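Local coordinates for protein pyridoxal 5'-phosphate synthase subunit PdxT (Thermus thermophilus, PDB 2YWD) that probably hydrolyses glutamine to glutamate and ammonia, and passes the ammonia to the PdxS subunit for the synthesis of pyridoxal 5'-phosphate, at residues Gly3-Leu8 / Glu19-Leu24; Glu35-Leu40 / Glu63-Lys68; Ser74-Gly79 / Leu186-Val191; Lys165-Ser170 / Pro179-Tyr184. One frame throughout, in Å; residues are numbered along the deposited sequence.

Interaction 1. Residues Gly3-Leu8 / Glu19-Leu24; sequences GVVGVL and EALKRL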
loop_
_atom_site.group_PDB
_atom_site.type_symbol
_atom_site.label_atom_id
_atom_site.label_comp_id
_atom_site.label_asym_id
_atom_site.label_seq_id
_atom_site.Cartn_x
_atom_site.Cartn_y
_atom_site.Cartn_z
ATOM N N GLY A 3 -19.697 -6.252 2.341
ATOM C CA GLY A 3 -18.335 -6.036 1.771
ATOM C C GLY A 3 -17.253 -6.166 2.826
ATOM O O GLY A 3 -17.340 -5.564 3.899
ATOM N N VAL A 4 -16.229 -6.957 2.525
ATOM C CA VAL A 4 -15.135 -7.160 3.460
ATOM C C VAL A 4 -13.845 -6.512 2.967
ATOM O O VAL A 4 -12.802 -6.653 3.599
ATOM C CB VAL A 4 -14.880 -8.669 3.699
ATOM C CG1 VAL A 4 -16.146 -9.332 4.239
ATOM C CG2 VAL A 4 -14.437 -9.337 2.407
ATOM N N VAL A 5 -13.915 -5.808 1.840
ATOM C CA VAL A 5 -12.729 -5.146 1.290
ATOM C C VAL A 5 -12.956 -3.643 1.160
ATOM O O VAL A 5 -13.939 -3.200 0.567
ATOM C CB VAL A 5 -12.360 -5.700 -0.103
ATOM C CG1 VAL A 5 -11.074 -5.048 -0.595
ATOM C CG2 VAL A 5 -12.197 -7.216 -0.043
ATOM N N GLY A 6 -12.040 -2.859 1.715
ATOM C CA GLY A 6 -12.185 -1.421 1.626
ATOM C C GLY A 6 -10.957 -0.739 1.060
ATOM O O GLY A 6 -9.880 -1.334 0.974
ATOM N N VAL A 7 -11.136 0.512 0.653
ATOM C CA VAL A 7 -10.046 1.330 0.126
ATOM C C VAL A 7 -10.158 2.648 0.883
ATOM O O VAL A 7 -11.227 3.253 0.908
ATOM C CB VAL A 7 -10.207 1.604 -1.386
ATOM C CG1 VAL A 7 -9.018 2.418 -1.894
ATOM C CG2 VAL A 7 -10.306 0.288 -2.150
ATOM N N LEU A 8 -9.072 3.076 1.525
ATOM C CA LEU A 8 -9.090 4.330 2.277
ATOM C C LEU A 8 -9.389 5.440 1.282
ATOM O O LEU A 8 -8.683 5.589 0.283
ATOM C CB LEU A 8 -7.740 4.567 2.954
ATOM C CG LEU A 8 -7.690 5.694 3.989
ATOM C CD1 LEU A 8 -8.668 5.406 5.126
ATOM C CD2 LEU A 8 -6.277 5.809 4.529
ATOM N N GLU A 19 -11.915 0.245 -9.020
ATOM C CA GLU A 19 -12.103 -0.272 -10.371
ATOM C C GLU A 19 -11.330 -1.569 -10.555
ATOM O O GLU A 19 -11.836 -2.525 -11.144
ATOM C CB GLU A 19 -11.632 0.755 -11.400
ATOM C CG GLU A 19 -12.462 2.022 -11.430
ATOM C CD GLU A 19 -11.868 3.078 -12.339
ATOM O OE1 GLU A 19 -12.485 4.157 -12.481
ATOM O OE2 GLU A 19 -10.783 2.832 -12.911
ATOM N N ALA A 20 -10.102 -1.604 -10.048
ATOM C CA ALA A 20 -9.277 -2.797 -10.160
ATOM C C ALA A 20 -9.924 -3.952 -9.400
ATOM O O ALA A 20 -9.895 -5.098 -9.854
ATOM C CB ALA A 20 -7.876 -2.525 -9.615
ATOM N N LEU A 21 -10.512 -3.647 -8.248
ATOM C CA LEU A 21 -11.160 -4.666 -7.427
ATOM C C LEU A 21 -12.415 -5.246 -8.075
ATOM O O LEU A 21 -12.819 -6.366 -7.759
ATOM C CB LEU A 21 -11.488 -4.100 -6.040
ATOM C CG LEU A 21 -10.271 -3.917 -5.122
ATOM C CD1 LEU A 21 -10.658 -3.141 -3.867
ATOM C CD2 LEU A 21 -9.714 -5.287 -4.752
ATOM N N LYS A 22 -13.036 -4.493 -8.977
ATOM C CA LYS A 22 -14.231 -4.988 -9.651
ATOM C C LYS A 22 -13.894 -6.233 -10.469
ATOM O O LYS A 22 -14.715 -7.139 -10.599
ATOM C CB LYS A 22 -14.820 -3.915 -10.570
ATOM C CG LYS A 22 -15.383 -2.706 -9.842
ATOM C CD LYS A 22 -16.016 -1.707 -10.812
ATOM C CE LYS A 22 -14.990 -1.137 -11.783
ATOM N NZ LYS A 22 -15.568 -0.095 -12.681
ATOM N N ARG A 23 -12.679 -6.280 -11.010
ATOM C CA ARG A 23 -12.253 -7.421 -11.813
ATOM C C ARG A 23 -12.150 -8.691 -10.978
ATOM O O ARG A 23 -12.028 -9.791 -11.515
ATOM C CB ARG A 23 -10.911 -7.131 -12.493
ATOM C CG ARG A 23 -10.969 -5.961 -13.464
ATOM C CD ARG A 23 -9.827 -5.997 -14.470
ATOM N NE ARG A 23 -9.884 -4.851 -15.374
ATOM C CZ ARG A 23 -9.564 -3.606 -15.028
ATOM N NH1 ARG A 23 -9.152 -3.341 -13.796
ATOM N NH2 ARG A 23 -9.675 -2.621 -15.910
ATOM N N LEU A 24 -12.189 -8.530 -9.659
ATOM C CA LEU A 24 -12.129 -9.668 -8.757
ATOM C C LEU A 24 -13.536 -9.942 -8.221
ATOM O O LEU A 24 -13.722 -10.756 -7.317
ATOM C CB LEU A 24 -11.169 -9.385 -7.594
ATOM C CG LEU A 24 -9.692 -9.179 -7.953
ATOM C CD1 LEU A 24 -8.879 -9.044 -6.674
ATOM C CD2 LEU A 24 -9.178 -10.358 -8.769
#

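Interaction 2. Residues Glu35-Leu40 / Glu63-Lys68; sequences EHLEGL and EDEVRK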
loop_
_atom_site.group_PDB
_atom_site.type_symbol
_atom_site.label_atom_id
_atom_site.label_comp_id
_atom_site.label_asym_id
_atom_site.label_seq_id
_atom_site.Cartn_x
_atom_site.Cartn_y
_atom_site.Cartn_z
ATOM N N GLU A 35 -15.538 4.113 11.688
ATOM C CA GLU A 35 -16.623 3.137 11.738
ATOM C C GLU A 35 -16.651 2.266 10.487
ATOM O O GLU A 35 -17.118 1.131 10.527
ATOM C CB GLU A 35 -17.980 3.840 11.872
ATOM C CG GLU A 35 -18.251 4.508 13.212
ATOM C CD GLU A 35 -17.320 5.670 13.497
ATOM O OE1 GLU A 35 -17.036 6.451 12.560
ATOM O OE2 GLU A 35 -16.885 5.806 14.661
ATOM N N HIS A 36 -16.156 2.807 9.378
ATOM C CA HIS A 36 -16.134 2.084 8.110
ATOM C C HIS A 36 -15.200 0.878 8.118
ATOM O O HIS A 36 -15.269 0.028 7.227
ATOM C CB HIS A 36 -15.722 3.028 6.978
ATOM C CG HIS A 36 -16.698 4.132 6.723
ATOM N ND1 HIS A 36 -16.384 5.237 5.962
ATOM C CD2 HIS A 36 -17.984 4.300 7.115
ATOM C CE1 HIS A 36 -17.431 6.039 5.897
ATOM N NE2 HIS A 36 -18.417 5.493 6.589
ATOM N N LEU A 37 -14.324 0.806 9.115
ATOM C CA LEU A 37 -13.377 -0.301 9.217
ATOM C C LEU A 37 -14.046 -1.574 9.729
ATOM O O LEU A 37 -13.545 -2.681 9.522
ATOM C CB LEU A 37 -12.226 0.074 10.155
ATOM C CG LEU A 37 -11.324 1.240 9.744
ATOM C CD1 LEU A 37 -10.397 1.579 10.894
ATOM C CD2 LEU A 37 -10.527 0.871 8.498
ATOM N N GLU A 38 -15.182 -1.414 10.398
ATOM C CA GLU A 38 -15.897 -2.554 10.953
ATOM C C GLU A 38 -16.351 -3.519 9.866
ATOM O O GLU A 38 -16.955 -3.114 8.872
ATOM C CB GLU A 38 -17.105 -2.068 11.755
ATOM C CG GLU A 38 -17.868 -3.171 12.456
ATOM C CD GLU A 38 -19.008 -2.632 13.298
ATOM O OE1 GLU A 38 -19.926 -2.002 12.727
ATOM O OE2 GLU A 38 -18.983 -2.835 14.530
ATOM N N GLY A 39 -16.054 -4.799 10.064
ATOM C CA GLY A 39 -16.447 -5.809 9.098
ATOM C C GLY A 39 -15.451 -6.063 7.979
ATOM O O GLY A 39 -15.633 -6.988 7.189
ATOM N N LEU A 40 -14.396 -5.256 7.901
ATOM C CA LEU A 40 -13.403 -5.435 6.846
ATOM C C LEU A 40 -12.349 -6.483 7.180
ATOM O O LEU A 40 -11.957 -6.645 8.336
ATOM C CB LEU A 40 -12.687 -4.112 6.544
ATOM C CG LEU A 40 -13.467 -2.944 5.935
ATOM C CD1 LEU A 40 -12.515 -1.767 5.754
ATOM C CD2 LEU A 40 -14.079 -3.353 4.591
ATOM N N GLU A 63 -6.111 5.894 11.853
ATOM C CA GLU A 63 -4.755 5.386 12.060
ATOM C C GLU A 63 -4.683 4.466 13.286
ATOM O O GLU A 63 -4.244 3.321 13.199
ATOM C CB GLU A 63 -3.788 6.559 12.253
ATOM C CG GLU A 63 -2.331 6.155 12.489
ATOM C CD GLU A 63 -1.505 7.291 13.076
ATOM O OE1 GLU A 63 -1.611 8.426 12.572
ATOM O OE2 GLU A 63 -0.741 7.045 14.033
ATOM N N ASP A 64 -5.128 4.976 14.428
ATOM C CA ASP A 64 -5.092 4.217 15.670
ATOM C C ASP A 64 -5.912 2.926 15.637
ATOM O O ASP A 64 -5.465 1.895 16.141
ATOM C CB ASP A 64 -5.535 5.126 16.818
ATOM C CG ASP A 64 -4.620 6.334 16.975
ATOM O OD1 ASP A 64 -5.094 7.401 17.417
ATOM O OD2 ASP A 64 -3.419 6.210 16.655
ATOM N N GLU A 65 -7.099 2.972 15.037
ATOM C CA GLU A 65 -7.944 1.782 14.952
ATOM C C GLU A 65 -7.294 0.752 14.033
ATOM O O GLU A 65 -7.311 -0.448 14.314
ATOM C CB GLU A 65 -9.334 2.150 14.433
ATOM C CG GLU A 65 -10.334 0.992 14.374
ATOM C CD GLU A 65 -10.542 0.305 15.718
ATOM O OE1 GLU A 65 -10.394 0.969 16.766
ATOM O OE2 GLU A 65 -10.870 -0.901 15.727
ATOM N N VAL A 66 -6.716 1.215 12.931
ATOM C CA VAL A 66 -6.056 0.300 12.015
ATOM C C VAL A 66 -4.882 -0.374 12.731
ATOM O O VAL A 66 -4.684 -1.584 12.606
ATOM C CB VAL A 66 -5.550 1.034 10.754
ATOM C CG1 VAL A 66 -4.636 0.129 9.961
ATOM C CG2 VAL A 66 -6.736 1.460 9.889
ATOM N N ARG A 67 -4.107 0.405 13.485
ATOM C CA ARG A 67 -2.969 -0.155 14.209
ATOM C C ARG A 67 -3.441 -1.283 15.132
ATOM O O ARG A 67 -2.820 -2.348 15.213
ATOM C CB ARG A 67 -2.262 0.933 15.033
ATOM C CG ARG A 67 -1.017 0.434 15.762
ATOM C CD ARG A 67 -0.256 1.550 16.495
ATOM N NE ARG A 67 0.296 2.554 15.585
ATOM C CZ ARG A 67 -0.243 3.749 15.361
ATOM N NH1 ARG A 67 -1.359 4.110 15.987
ATOM N NH2 ARG A 67 0.325 4.579 14.493
ATOM N N LYS A 68 -4.550 -1.037 15.819
ATOM C CA LYS A 68 -5.129 -2.011 16.735
ATOM C C LYS A 68 -5.594 -3.264 15.986
ATOM O O LYS A 68 -5.334 -4.391 16.414
ATOM C CB LYS A 68 -6.311 -1.377 17.473
ATOM C CG LYS A 68 -7.052 -2.322 18.402
ATOM C CD LYS A 68 -8.310 -1.668 18.954
ATOM C CE LYS A 68 -9.115 -2.644 19.801
ATOM N NZ LYS A 68 -9.478 -3.868 19.032
#

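Interaction 3. Residues Ser74-Gly79 / Leu186-Val191; sequences SLALFG and LELAGV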
loop_
_atom_site.group_PDB
_atom_site.type_symbol
_atom_site.label_atom_id
_atom_site.label_comp_id
_atom_site.label_asym_id
_atom_site.label_seq_id
_atom_site.Cartn_x
_atom_site.Cartn_y
_atom_site.Cartn_z
ATOM N N SER A 74 -6.665 -8.938 12.649
ATOM C CA SER A 74 -7.992 -8.983 12.045
ATOM C C SER A 74 -8.141 -8.063 10.832
ATOM O O SER A 74 -9.256 -7.806 10.380
ATOM C CB SER A 74 -9.050 -8.609 13.083
ATOM O OG SER A 74 -8.860 -7.278 13.527
ATOM N N LEU A 75 -7.028 -7.567 10.307
ATOM C CA LEU A 75 -7.087 -6.679 9.150
ATOM C C LEU A 75 -5.796 -6.679 8.341
ATOM O O LEU A 75 -4.723 -6.376 8.869
ATOM C CB LEU A 75 -7.395 -5.247 9.598
ATOM C CG LEU A 75 -7.565 -4.217 8.477
ATOM C CD1 LEU A 75 -8.767 -4.603 7.619
ATOM C CD2 LEU A 75 -7.750 -2.824 9.068
ATOM N N ALA A 76 -5.908 -7.021 7.060
ATOM C CA ALA A 76 -4.755 -7.042 6.163
ATOM C C ALA A 76 -4.681 -5.685 5.475
ATOM O O ALA A 76 -5.709 -5.077 5.185
ATOM C CB ALA A 76 -4.909 -8.141 5.128
ATOM N N LEU A 77 -3.462 -5.230 5.205
ATOM C CA LEU A 77 -3.235 -3.934 4.572
ATOM C C LEU A 77 -2.381 -4.040 3.319
ATOM O O LEU A 77 -1.434 -4.819 3.263
ATOM C CB LEU A 77 -2.520 -2.993 5.545
ATOM C CG LEU A 77 -3.167 -2.729 6.898
ATOM C CD1 LEU A 77 -2.245 -1.850 7.730
ATOM C CD2 LEU A 77 -4.521 -2.058 6.694
ATOM N N PHE A 78 -2.724 -3.235 2.321
ATOM C CA PHE A 78 -1.981 -3.176 1.069
ATOM C C PHE A 78 -1.831 -1.688 0.768
ATOM O O PHE A 78 -2.815 -1.004 0.491
ATOM C CB PHE A 78 -2.756 -3.868 -0.065
ATOM C CG PHE A 78 -2.013 -3.911 -1.390
ATOM C CD1 PHE A 78 -0.651 -3.628 -1.462
ATOM C CD2 PHE A 78 -2.683 -4.267 -2.562
ATOM C CE1 PHE A 78 0.033 -3.698 -2.680
ATOM C CE2 PHE A 78 -2.010 -4.342 -3.783
ATOM C CZ PHE A 78 -0.650 -4.058 -3.844
ATOM N N GLY A 79 -0.602 -1.189 0.860
ATOM C CA GLY A 79 -0.354 0.213 0.586
ATOM C C GLY A 79 0.410 0.365 -0.714
ATOM O O GLY A 79 1.403 -0.324 -0.936
ATOM N N LEU A 186 -5.840 -10.268 -1.558
ATOM C CA LEU A 186 -7.080 -10.774 -0.981
ATOM C C LEU A 186 -6.898 -12.190 -0.442
ATOM O O LEU A 186 -7.477 -12.552 0.583
ATOM C CB LEU A 186 -8.205 -10.751 -2.017
ATOM C CG LEU A 186 -8.576 -9.368 -2.553
ATOM C CD1 LEU A 186 -9.869 -9.476 -3.353
ATOM C CD2 LEU A 186 -8.747 -8.387 -1.397
ATOM N N GLU A 187 -6.094 -12.986 -1.134
ATOM C CA GLU A 187 -5.839 -14.356 -0.703
ATOM C C GLU A 187 -5.126 -14.367 0.647
ATOM O O GLU A 187 -5.487 -15.133 1.538
ATOM C CB GLU A 187 -4.998 -15.096 -1.750
ATOM C CG GLU A 187 -5.747 -15.415 -3.044
ATOM C CD GLU A 187 -6.672 -16.620 -2.919
ATOM O OE1 GLU A 187 -6.157 -17.755 -2.823
ATOM O OE2 GLU A 187 -7.912 -16.434 -2.913
ATOM N N LEU A 188 -4.121 -13.511 0.809
ATOM C CA LEU A 188 -3.394 -13.471 2.071
ATOM C C LEU A 188 -4.253 -12.868 3.187
ATOM O O LEU A 188 -4.008 -13.110 4.371
ATOM C CB LEU A 188 -2.076 -12.697 1.906
ATOM C CG LEU A 188 -2.044 -11.171 1.780
ATOM C CD1 LEU A 188 -2.224 -10.529 3.151
ATOM C CD2 LEU A 188 -0.704 -10.750 1.193
ATOM N N ALA A 189 -5.266 -12.094 2.807
ATOM C CA ALA A 189 -6.167 -11.477 3.780
ATOM C C ALA A 189 -7.268 -12.469 4.150
ATOM O O ALA A 189 -8.056 -12.229 5.067
ATOM C CB ALA A 189 -6.783 -10.209 3.200
ATOM N N GLY A 190 -7.322 -13.580 3.424
ATOM C CA GLY A 190 -8.327 -14.592 3.696
ATOM C C GLY A 190 -9.703 -14.238 3.164
ATOM O O GLY A 190 -10.714 -14.688 3.700
ATOM N N VAL A 191 -9.752 -13.428 2.111
ATOM C CA VAL A 191 -11.028 -13.037 1.526
ATOM C C VAL A 191 -11.506 -14.112 0.562
ATOM O O VAL A 191 -10.644 -14.756 -0.076
ATOM C CB VAL A 191 -10.912 -11.698 0.762
ATOM C CG1 VAL A 191 -12.201 -11.412 -0.001
ATOM C CG2 VAL A 191 -10.622 -10.572 1.738
ATOM O OXT VAL A 191 -12.741 -14.283 0.448
#

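Interaction 4. Residues Lys165-Ser170 / Pro179-Tyr184; sequences KVLASS and PRLHRY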
loop_
_atom_site.group_PDB
_atom_site.type_symbol
_atom_site.label_atom_id
_atom_site.label_comp_id
_atom_site.label_asym_id
_atom_site.label_seq_id
_atom_site.Cartn_x
_atom_site.Cartn_y
_atom_site.Cartn_z
ATOM N N LYS A 165 0.593 -9.794 7.243
ATOM C CA LYS A 165 -0.571 -9.425 6.448
ATOM C C LYS A 165 -0.507 -7.987 5.942
ATOM O O LYS A 165 -1.524 -7.400 5.580
ATOM C CB LYS A 165 -1.849 -9.655 7.256
ATOM C CG LYS A 165 -2.207 -11.130 7.378
ATOM C CD LYS A 165 -3.483 -11.337 8.172
ATOM C CE LYS A 165 -3.977 -12.776 8.053
ATOM N NZ LYS A 165 -2.945 -13.764 8.466
ATOM N N VAL A 166 0.703 -7.433 5.917
ATOM C CA VAL A 166 0.933 -6.071 5.437
ATOM C C VAL A 166 1.737 -6.163 4.145
ATOM O O VAL A 166 2.833 -6.726 4.121
ATOM C CB VAL A 166 1.735 -5.235 6.457
ATOM C CG1 VAL A 166 2.006 -3.841 5.894
ATOM C CG2 VAL A 166 0.963 -5.124 7.758
ATOM N N LEU A 167 1.180 -5.609 3.076
ATOM C CA LEU A 167 1.809 -5.631 1.765
ATOM C C LEU A 167 2.021 -4.192 1.308
ATOM O O LEU A 167 1.162 -3.338 1.536
ATOM C CB LEU A 167 0.893 -6.359 0.779
ATOM C CG LEU A 167 1.405 -6.607 -0.638
ATOM C CD1 LEU A 167 2.592 -7.561 -0.592
ATOM C CD2 LEU A 167 0.280 -7.198 -1.482
ATOM N N ALA A 168 3.155 -3.919 0.666
ATOM C CA ALA A 168 3.435 -2.564 0.201
ATOM C C ALA A 168 4.204 -2.540 -1.115
ATOM O O ALA A 168 5.117 -3.334 -1.321
ATOM C CB ALA A 168 4.209 -1.798 1.267
ATOM N N SER A 169 3.826 -1.622 -2.000
ATOM C CA SER A 169 4.494 -1.486 -3.292
ATOM C C SER A 169 4.816 -0.023 -3.579
ATOM O O SER A 169 4.097 0.875 -3.145
ATOM C CB SER A 169 3.610 -2.037 -4.420
ATOM O OG SER A 169 2.422 -1.277 -4.564
ATOM N N SER A 170 5.901 0.220 -4.305
ATOM C CA SER A 170 6.252 1.592 -4.647
ATOM C C SER A 170 5.632 1.926 -6.003
ATOM O O SER A 170 5.660 3.082 -6.441
ATOM C CB SER A 170 7.773 1.769 -4.691
ATOM O OG SER A 170 8.383 0.764 -5.476
ATOM N N PRO A 179 -5.355 -7.766 -12.435
ATOM C CA PRO A 179 -5.794 -7.844 -11.039
ATOM C C PRO A 179 -5.093 -8.901 -10.190
ATOM O O PRO A 179 -5.451 -9.098 -9.031
ATOM C CB PRO A 179 -7.280 -8.138 -11.185
ATOM C CG PRO A 179 -7.270 -9.132 -12.307
ATOM C CD PRO A 179 -6.266 -8.538 -13.305
ATOM N N ARG A 180 -4.091 -9.567 -10.753
ATOM C CA ARG A 180 -3.390 -10.620 -10.026
ATOM C C ARG A 180 -2.696 -10.217 -8.729
ATOM O O ARG A 180 -2.616 -11.022 -7.801
ATOM C CB ARG A 180 -2.394 -11.318 -10.950
ATOM C CG ARG A 180 -3.062 -12.191 -12.007
ATOM C CD ARG A 180 -2.005 -12.873 -12.845
ATOM N NE ARG A 180 -1.158 -11.880 -13.489
ATOM C CZ ARG A 180 0.131 -12.050 -13.744
ATOM N NH1 ARG A 180 0.737 -13.184 -13.407
ATOM N NH2 ARG A 180 0.816 -11.081 -14.336
ATOM N N LEU A 181 -2.178 -8.994 -8.653
ATOM C CA LEU A 181 -1.532 -8.572 -7.418
ATOM C C LEU A 181 -2.614 -8.287 -6.376
ATOM O O LEU A 181 -2.423 -8.537 -5.185
ATOM C CB LEU A 181 -0.647 -7.338 -7.652
ATOM C CG LEU A 181 0.219 -6.892 -6.465
ATOM C CD1 LEU A 181 0.901 -8.100 -5.809
ATOM C CD2 LEU A 181 1.265 -5.879 -6.954
ATOM N N HIS A 182 -3.759 -7.775 -6.822
ATOM C CA HIS A 182 -4.859 -7.509 -5.898
ATOM C C HIS A 182 -5.397 -8.834 -5.361
ATOM O O HIS A 182 -5.704 -8.954 -4.173
ATOM C CB HIS A 182 -5.988 -6.738 -6.590
ATOM C CG HIS A 182 -5.720 -5.272 -6.736
ATOM N ND1 HIS A 182 -4.829 -4.764 -7.657
ATOM C CD2 HIS A 182 -6.220 -4.206 -6.067
ATOM C CE1 HIS A 182 -4.793 -3.448 -7.551
ATOM N NE2 HIS A 182 -5.628 -3.084 -6.595
ATOM N N ARG A 183 -5.514 -9.829 -6.236
ATOM C CA ARG A 183 -6.008 -11.141 -5.812
ATOM C C ARG A 183 -5.025 -11.759 -4.817
ATOM O O ARG A 183 -5.428 -12.371 -3.825
ATOM C CB ARG A 183 -6.197 -12.067 -7.023
ATOM C CG ARG A 183 -6.567 -13.513 -6.659
ATOM C CD ARG A 183 -7.851 -13.585 -5.838
ATOM N NE ARG A 183 -9.048 -13.352 -6.642
ATOM C CZ ARG A 183 -10.265 -13.173 -6.136
ATOM N NH1 ARG A 183 -10.448 -13.193 -4.821
ATOM N NH2 ARG A 183 -11.303 -12.998 -6.941
ATOM N N TYR A 184 -3.731 -11.595 -5.085
ATOM C CA TYR A 184 -2.691 -12.115 -4.197
ATOM C C TYR A 184 -2.933 -11.543 -2.798
ATOM O O TYR A 184 -2.849 -12.257 -1.792
ATOM C CB TYR A 184 -1.311 -11.686 -4.705
ATOM C CG TYR A 184 -0.166 -12.020 -3.773
ATOM C CD1 TYR A 184 0.354 -13.313 -3.706
ATOM C CD2 TYR A 184 0.383 -11.046 -2.942
ATOM C CE1 TYR A 184 1.398 -13.626 -2.829
ATOM C CE2 TYR A 184 1.419 -11.346 -2.065
ATOM C CZ TYR A 184 1.923 -12.637 -2.012
ATOM O OH TYR A 184 2.950 -12.936 -1.142
#

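Interaction 1. Residues Gly3-Leu8 / Glu19-Leu24
Leu21 reaches from helix 14-22 to Val5 and Val7 of strand 5-8, and its path shows how a single methyl can serve two strand residues. Its CB is still remote, 5.5 Å from Val5 CG1. At the branch point CG the separation from that methyl has shrunk to 4.7 Å. The two ends then divide. CD2 comes within 4.4 Å of Val5 CG1, while CD1, placed anti to CA by a chi2 of 171°, continues the line of the chain toward the sheet. There it rests against two methyls, Val5 CG1 at 3.8 Å and Val7 CG2 at 3.9 Å. The packing belongs to the beta-alpha-beta unit made of strand 5-8, helix 14-22 and strand 29-31, in the alpha/beta fold of class I glutamine amidotransferases. Val5 and Val7, two apart on the strand, both turn their side chains to the helix, whereas the Gly6 backbone is hydrogen-bonded to Ala42 and Ile44 of the adjoining strand. The two valines do not offer equivalent branches: Val5 uses CG1, anti to its own N, and Val7 uses CG2, beside its N. Ala28 and Ile44 also pack on Leu21.

Interaction 2. Residues Glu35-Leu40 / Glu63-Lys68
Leu37 lies against Glu65 and Val66 of helix 62-71, carbon against carbon. Its CD1, carried to the far end of the chain by a chi2 of 171°, approaches Glu65 CG to 3.5 Å and Glu65 CB to 3.7 Å, the two side chains running past each other in opposite senses. Leu37 CD1 also touches Val66 CG2 at 3.8 Å. Leu37 CD2 adds a looser approach, and here the side chains cross nearly at right angles. Glu65 takes part through its aliphatic base: a chi1 of -177°, with CG anti to the backbone N, lays CG beside the leucine, and the bend at chi2 (57°) turns only the carboxylate.

Hydrogen bonds lie outside the leucine side-chain contact: Leu37 opens a type II beta turn that ends at Leu40, and Leu37 O is bonded to Arg69 NH1, further along the same helix. Salt bridges act within the helix: Arg67 NH2 reaches Glu63 OE2 at 2.7 Å almost straight, and Arg67 NH1 reaches Asp64 OD2 at 3.0 Å along a more bent path. Both acceptors lie at the edge of the guanidinium group, in its plane, which should fix how the group is turned.

The side-chain contact thus rests on apolar fit, with Leu37 O to Arg69 as a polar tie, while the charges of Glu63, Asp64 and Arg67 are paired apart from it.

Interaction 3. Residues Ser74-Gly79 / Leu186-Val191
Ala76 and Ala189 bring their backbones together with CA atoms only 5.2 Å apart, where the end of helix 180-189 comes down on the start of strand 76-80. Past this point the chain leaves the helix in a Schellman motif: Gly190 takes up a positive phi, Val191 N bonds to Leu186 O at 2.9 Å, and Gly190 N bonds to Glu187 O at 3.1 Å.

The closest pair is two alanines. Ala76 CB points at the helix and stands 3.4 Å from Ala189 CB, tighter than ordinary carbon contact, with Ala189 CA following at 3.8 Å. Leu188 contributes from the side. Its chi1 of 74° lodges CG between the backbone N and the carbonyl carbon, and from there CD1 comes within 4.1 Å of Ala76 CB. Phe185, one turn earlier, also packs on Ala76. The next strand residue, Leu77, faces the other way, onto Val66 and Val70 of helix 62-71, so the strand is sandwiched between helices, as in the alpha/beta/alpha layering of this fold. The strand runs on toward Cys81, the predicted nucleophile.

No hydrogen bond links the two segments, so the helix end is seated here by methyl packing; two alanines facing each other let the backbones approach far more closely than long side chains do.

Interaction 4. Residues Lys165-Ser170 / Pro179-Tyr184
Leu181 and Tyr184 are the helix residues that meet Leu167 of strand 166-169, and they fall on successive parts of one turn. Pro179 leads in: its carbonyl oxygen accepts Arg183 N at 2.9 Å, the first bond of the turn. Arg180 follows with its guanidinium paired to Asp178 and bonded to Ser130 O, while its backbone oxygen receives Tyr184 N at 3.0 Å. Leu181 then points into the core. Its CD1 lies 4.5 Å from Leu167 CD2, a loose methyl-to-methyl approach, and Leu160 and Phe171 pack on it as well.

The connection between this strand and this helix carries His172 and Glu174, the predicted charge-relay residues of a class I glutamine amidotransferase, whose triad would be completed by Cys81. Leu181 is near that group without touching it, its side chain about 9 Å from that of His172. The packing lies between the two elements that this connection joins.

His182 turns from the strand; its NE2 is hydrogen-bonded to ND1 of His17 on helix 14-22. Arg183 makes a weak hydrogen bond to Leu24 O. Tyr184 comes last and brings an edge rather than a face: Leu167 CD2 sits close to the ring plane, 4.1 Å from Tyr184 CD2, and the two side chains meet at a slant. That leucine methyl arrives there because Leu167 has CG anti to N (chi1 -175°) and CD2 anti to CA, stretching it out to the helix. The phenol OH is held by Arg162 NH1 of strand 157-163.

Interactions 1, 3 and 4 reach one mixed sheet from the same side, whereas interaction 2 lies on helix 62-71, across the strands; Val66 CG1 of interaction 2 meets Leu77 CD1 of interaction 3 at 3.8 Å. Interactions 3 and 4 are closest, their centres 9 Å apart: they share helix 180-189, and their neighbouring strands are probably hydrogen-bonded, Leu77 O to Leu167 N at 2.7 Å. Interaction 1 joins them where Leu24 CD1 packs on Leu186 CD1 at 3.5 Å. Toward the predicted active site, the side chains of Leu21 (interaction 1) and Leu181 (interaction 4) each lie about 8 Å from that of Glu174, while interaction 2 is remote from it.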